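Local coordinates for protein peptidyl-prolyl cis-trans isomerase (Hirschia baltica, PDB 5EX2) that probably catalyses the cis-trans isomerisation of peptide bonds preceding proline, as a periplasmic folding helper of the cyclophilin family, at residues L25-F28 / G33-Y36; L173-S178 / L201-P206. One frame throughout, in Å; residues are numbered along the deposited sequence.

Contact 1: residues L25-F28 / G33-Y36; sequences LVIF and GVVY
F28 and V35 face each other as the antiparallel hydrogen-bonded pair of a beta hairpin. F28 N donates to V35 O over 2.8 Å, and V35 N returns a bond of 2.8 Å to F28 O. The first donor lies nearly on the line of the carbonyl bond, with a C=O...N angle of 165°. The second sits somewhat off the carbonyl plane. Two C-H...O contacts flank this pair: V34 CA approaches F28 O at 3.5 Å, and Y36 CA approaches V26 O.

The next pair, I27 and Y36, is non-hydrogen-bonded, and here the side chains do the work. They run alongside each other on one face of the sheet. I27 CG1 touches Y36 CE1 at 3.8 Å. Chi1 of -47° places CG1 of I27 beside the backbone N and so CG2 anti to it, where CG2 meets V34 CG2 at 3.5 Å. That same V34 methyl covers one face of the tyrosine ring, displaced toward its rim. One valine methyl therefore packs against both members of the pair. L25 CD1 adds a looser contact at Y36 CB.

On the other face F28 CB lies 4.0 Å from V35 CB. The phenyl ring then leads away from V35. Its plane is inclined to the F171 ring, and it packs on I37, L213 and A216.

Near the turn, at the backbone angles of G33 a side chain would run into the carbonyl O of the preceding residue, and G33 O accepts a bond from the hydroxyl of T30. In the cyclophilin barrel strand 25-30 lies between strands 33-39 and 212-218, while strand 33-39 continues the sheet to strand 187-191.

Contact 2: residues L173-S178 / L201-P206; sequences LMRDES and LTIGEP
R175 reaches across to L201 just past the end of strand 171-174 of the cyclophilin beta-barrel, and ties that strand to the loop after helix 195-198. Its CB points toward the loop. The chain runs out through CG and CD, with the side chain also resting on V68, and bends at chi3 (58°). This turn brings the guanidinium edge to the L201 backbone. NH1 donates to L201 O over 2.9 Å, with that oxygen close to the guanidinium plane. NH1 also makes a weak bond to A198 O and lies 4.0 Å from L201 CB. NH2 comes to I203 CG1 at 3.8 Å. An alanine here would remove NH1 and NH2, and is likely to cost L201 O its direct donor, deprive the bridging water of one of its two partners, and open a gap beside I203.

Nearer the strand, L173 and L201 cross at about a right angle, CD1 to CD1 at 4.1 Å, and both rest on F65. One ordered water completes the arginine's grip: it accepts from NH2 of R175 at 2.9 Å and donates to L201 O at 2.9 Å.

From the N terminus, contact 1 comes first and closes the short hairpin between strands 25-30 and 33-39. The chain then builds strands 63-69, 73-76 and 155-158 of the barrel before contact 2 opens at strand 171-174. Contact 2 closes a longer loop, which holds strand 187-191 and helix 195-198. The two are in series and neither nests nor crosses. Strand 187-191 of that second loop pairs with strand 33-39 of the hairpin. After 201-206 the chain enters strand 212-218, which pairs with strand 25-30. Contact 1 lies within the closed barrel. Contact 2 joins the end of one barrel strand to a loop outside the sheet. Their centres are about 17 Å apart, and they do not touch.

Contact 1: residues L25-F28 / G33-Y36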
loop_
_atom_site.group_PDB
_atom_site.type_symbol
_atom_site.label_atom_id
_atom_site.label_comp_id
_atom_site.label_asym_id
_atom_site.label_seq_id
_atom_site.Cartn_x
_atom_site.Cartn_y
_atom_site.Cartn_z
ATOM N N LEU A 25 3.518 -8.846 4.727
ATOM C CA LEU A 25 2.293 -8.499 5.435
ATOM C C LEU A 25 2.614 -7.978 6.822
ATOM O O LEU A 25 3.221 -8.673 7.627
ATOM C CB LEU A 25 1.368 -9.713 5.527
ATOM C CG LEU A 25 -0.029 -9.518 6.114
ATOM C CD1 LEU A 25 -0.834 -8.477 5.347
ATOM C CD2 LEU A 25 -0.765 -10.863 6.109
ATOM N N VAL A 26 2.163 -6.760 7.091
ATOM C CA VAL A 26 2.437 -6.082 8.344
ATOM C C VAL A 26 1.130 -5.800 9.055
ATOM O O VAL A 26 0.157 -5.365 8.444
ATOM C CB VAL A 26 3.162 -4.744 8.106
ATOM C CG1 VAL A 26 3.738 -4.197 9.408
ATOM C CG2 VAL A 26 4.234 -4.885 7.025
ATOM N N ILE A 27 1.115 -6.039 10.361
ATOM C CA ILE A 27 -0.030 -5.711 11.188
ATOM C C ILE A 27 0.264 -4.425 11.960
ATOM O O ILE A 27 1.170 -4.402 12.764
ATOM C CB ILE A 27 -0.361 -6.822 12.182
ATOM C CG1 ILE A 27 -0.366 -8.193 11.489
ATOM C CG2 ILE A 27 -1.701 -6.539 12.832
ATOM C CD1 ILE A 27 -0.629 -9.330 12.430
ATOM N N PHE A 28 -0.499 -3.374 11.661
ATOM C CA PHE A 28 -0.472 -2.142 12.443
ATOM C C PHE A 28 -1.677 -2.132 13.364
ATOM O O PHE A 28 -2.796 -1.926 12.908
ATOM C CB PHE A 28 -0.519 -0.905 11.528
ATOM C CG PHE A 28 0.817 -0.461 10.973
ATOM C CD1 PHE A 28 1.945 -1.260 11.052
ATOM C CD2 PHE A 28 0.923 0.774 10.339
ATOM C CE1 PHE A 28 3.160 -0.823 10.541
ATOM C CE2 PHE A 28 2.130 1.206 9.831
ATOM C CZ PHE A 28 3.244 0.407 9.926
ATOM N N GLY A 33 -8.237 0.571 15.813
ATOM C CA GLY A 33 -8.378 -0.749 15.220
ATOM C C GLY A 33 -7.158 -1.148 14.407
ATOM O O GLY A 33 -6.115 -0.468 14.381
ATOM N N VAL A 34 -7.287 -2.284 13.731
ATOM C CA VAL A 34 -6.163 -2.902 13.048
ATOM C C VAL A 34 -6.124 -2.527 11.567
ATOM O O VAL A 34 -7.151 -2.364 10.917
ATOM C CB VAL A 34 -6.209 -4.438 13.207
ATOM C CG1 VAL A 34 -7.384 -5.062 12.450
ATOM C CG2 VAL A 34 -4.887 -5.057 12.782
ATOM N N VAL A 35 -4.901 -2.366 11.073
ATOM C CA VAL A 35 -4.617 -2.084 9.688
ATOM C C VAL A 35 -3.638 -3.160 9.218
ATOM O O VAL A 35 -2.571 -3.334 9.802
ATOM C CB VAL A 35 -4.012 -0.672 9.495
ATOM C CG1 VAL A 35 -3.759 -0.395 8.032
ATOM C CG2 VAL A 35 -4.926 0.407 10.100
ATOM N N TYR A 36 -4.028 -3.905 8.191
ATOM C CA TYR A 36 -3.156 -4.892 7.578
ATOM C C TYR A 36 -2.595 -4.298 6.300
ATOM O O TYR A 36 -3.358 -3.944 5.407
ATOM C CB TYR A 36 -3.916 -6.191 7.274
ATOM C CG TYR A 36 -4.412 -6.920 8.506
ATOM C CD1 TYR A 36 -3.566 -7.707 9.250
ATOM C CD2 TYR A 36 -5.739 -6.828 8.897
ATOM C CE1 TYR A 36 -4.026 -8.377 10.368
ATOM C CE2 TYR A 36 -6.205 -7.497 10.002
ATOM C CZ TYR A 36 -5.343 -8.257 10.729
ATOM O OH TYR A 36 -5.832 -8.923 11.831
#

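Contact 2: residues L173-S178 / L201-P206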
loop_
_atom_site.group_PDB
_atom_site.type_symbol
_atom_site.label_atom_id
_atom_site.label_comp_id
_atom_site.label_asym_id
_atom_site.label_seq_id
_atom_site.Cartn_x
_atom_site.Cartn_y
_atom_site.Cartn_z
ATOM N N LEU A 173 -0.719 7.045 5.845
ATOM C CA LEU A 173 -1.823 6.197 5.408
ATOM C C LEU A 173 -2.775 7.042 4.590
ATOM O O LEU A 173 -3.331 8.025 5.100
ATOM C CB LEU A 173 -2.563 5.609 6.606
ATOM C CG LEU A 173 -1.697 4.898 7.638
ATOM C CD1 LEU A 173 -2.578 4.424 8.792
ATOM C CD2 LEU A 173 -0.945 3.714 7.037
ATOM N N MET A 174 -2.944 6.721 3.316
ATOM C CA MET A 174 -3.790 7.539 2.458
ATOM C C MET A 174 -5.261 7.336 2.753
ATOM O O MET A 174 -5.779 6.234 2.657
ATOM C CB MET A 174 -3.530 7.252 0.980
ATOM C CG MET A 174 -2.130 7.550 0.508
ATOM S SD MET A 174 -1.581 9.216 0.896
ATOM C CE MET A 174 -2.930 10.184 0.262
ATOM N N ARG A 175 -5.926 8.407 3.134
ATOM C CA ARG A 175 -7.349 8.379 3.450
ATOM C C ARG A 175 -8.208 8.722 2.245
ATOM O O ARG A 175 -9.380 8.360 2.197
ATOM C CB ARG A 175 -7.666 9.340 4.593
ATOM C CG ARG A 175 -7.094 8.890 5.920
ATOM C CD ARG A 175 -7.046 9.972 6.968
ATOM N NE ARG A 175 -8.300 10.633 7.331
ATOM C CZ ARG A 175 -8.763 10.748 8.584
ATOM N NH1 ARG A 175 -8.188 10.105 9.605
ATOM N NH2 ARG A 175 -9.855 11.469 8.810
ATOM N N ASP A 176 -7.630 9.416 1.266
ATOM C CA ASP A 176 -8.351 9.848 0.068
ATOM C C ASP A 176 -7.348 10.045 -1.054
ATOM O O ASP A 176 -6.153 10.283 -0.816
ATOM C CB ASP A 176 -9.136 11.136 0.328
ATOM C CG ASP A 176 -10.042 11.507 -0.832
ATOM O OD1 ASP A 176 -11.031 10.784 -1.063
ATOM O OD2 ASP A 176 -9.770 12.521 -1.515
ATOM N N GLU A 177 -7.833 9.921 -2.280
ATOM C CA GLU A 177 -7.008 10.087 -3.465
ATOM C C GLU A 177 -6.260 11.407 -3.421
ATOM O O GLU A 177 -6.857 12.468 -3.259
ATOM C CB GLU A 177 -7.874 10.015 -4.720
ATOM C CG GLU A 177 -7.118 10.349 -6.025
ATOM C CD GLU A 177 -8.014 10.344 -7.255
ATOM O OE1 GLU A 177 -9.249 10.387 -7.087
ATOM O OE2 GLU A 177 -7.486 10.309 -8.395
ATOM N N SER A 178 -4.944 11.322 -3.593
ATOM C CA SER A 178 -4.078 12.496 -3.494
ATOM C C SER A 178 -3.005 12.489 -4.575
ATOM O O SER A 178 -1.835 12.226 -4.294
ATOM C CB SER A 178 -3.437 12.546 -2.115
ATOM O OG SER A 178 -4.436 12.584 -1.111
ATOM N N LEU A 201 -8.860 7.832 12.262
ATOM C CA LEU A 201 -7.830 8.373 13.153
ATOM C C LEU A 201 -8.092 9.856 13.400
ATOM O O LEU A 201 -8.528 10.574 12.496
ATOM C CB LEU A 201 -6.435 8.138 12.573
ATOM C CG LEU A 201 -6.040 6.662 12.422
ATOM C CD1 LEU A 201 -4.815 6.494 11.593
ATOM C CD2 LEU A 201 -5.796 6.044 13.786
ATOM N N THR A 202 -7.836 10.291 14.632
ATOM C CA THR A 202 -8.198 11.630 15.064
ATOM C C THR A 202 -7.439 12.693 14.270
ATOM O O THR A 202 -6.211 12.649 14.145
ATOM C CB THR A 202 -7.933 11.780 16.563
ATOM O OG1 THR A 202 -8.736 10.826 17.271
ATOM C CG2 THR A 202 -8.307 13.147 17.050
ATOM N N ILE A 203 -8.205 13.636 13.749
ATOM C CA ILE A 203 -7.710 14.714 12.921
ATOM C C ILE A 203 -6.993 15.755 13.755
ATOM O O ILE A 203 -7.452 16.094 14.837
ATOM C CB ILE A 203 -8.900 15.369 12.170
ATOM C CG1 ILE A 203 -9.476 14.396 11.145
ATOM C CG2 ILE A 203 -8.522 16.697 11.501
ATOM C CD1 ILE A 203 -10.927 14.671 10.790
ATOM N N GLY A 204 -5.889 16.285 13.235
ATOM C CA GLY A 204 -5.215 17.416 13.866
ATOM C C GLY A 204 -3.757 17.498 13.471
ATOM O O GLY A 204 -3.154 16.522 13.021
ATOM N N GLU A 205 -3.182 18.675 13.680
ATOM C CA GLU A 205 -1.824 18.967 13.245
ATOM C C GLU A 205 -1.068 19.756 14.312
ATOM O O GLU A 205 -0.690 20.905 14.094
ATOM C CB GLU A 205 -1.859 19.753 11.939
ATOM C CG GLU A 205 -2.700 19.088 10.864
ATOM C CD GLU A 205 -2.785 19.934 9.621
ATOM O OE1 GLU A 205 -1.714 20.280 9.094
ATOM O OE2 GLU A 205 -3.910 20.275 9.195
ATOM N N PRO A 206 -0.848 19.150 15.488
ATOM C CA PRO A 206 -1.262 17.797 15.858
ATOM C C PRO A 206 -2.613 17.748 16.557
ATOM O O PRO A 206 -3.112 18.777 17.007
ATOM C CB PRO A 206 -0.162 17.366 16.810
ATOM C CG PRO A 206 0.178 18.645 17.537
ATOM C CD PRO A 206 0.021 19.748 16.516
HETATM O O HOH W 1 -11.116 11.133 11.363
#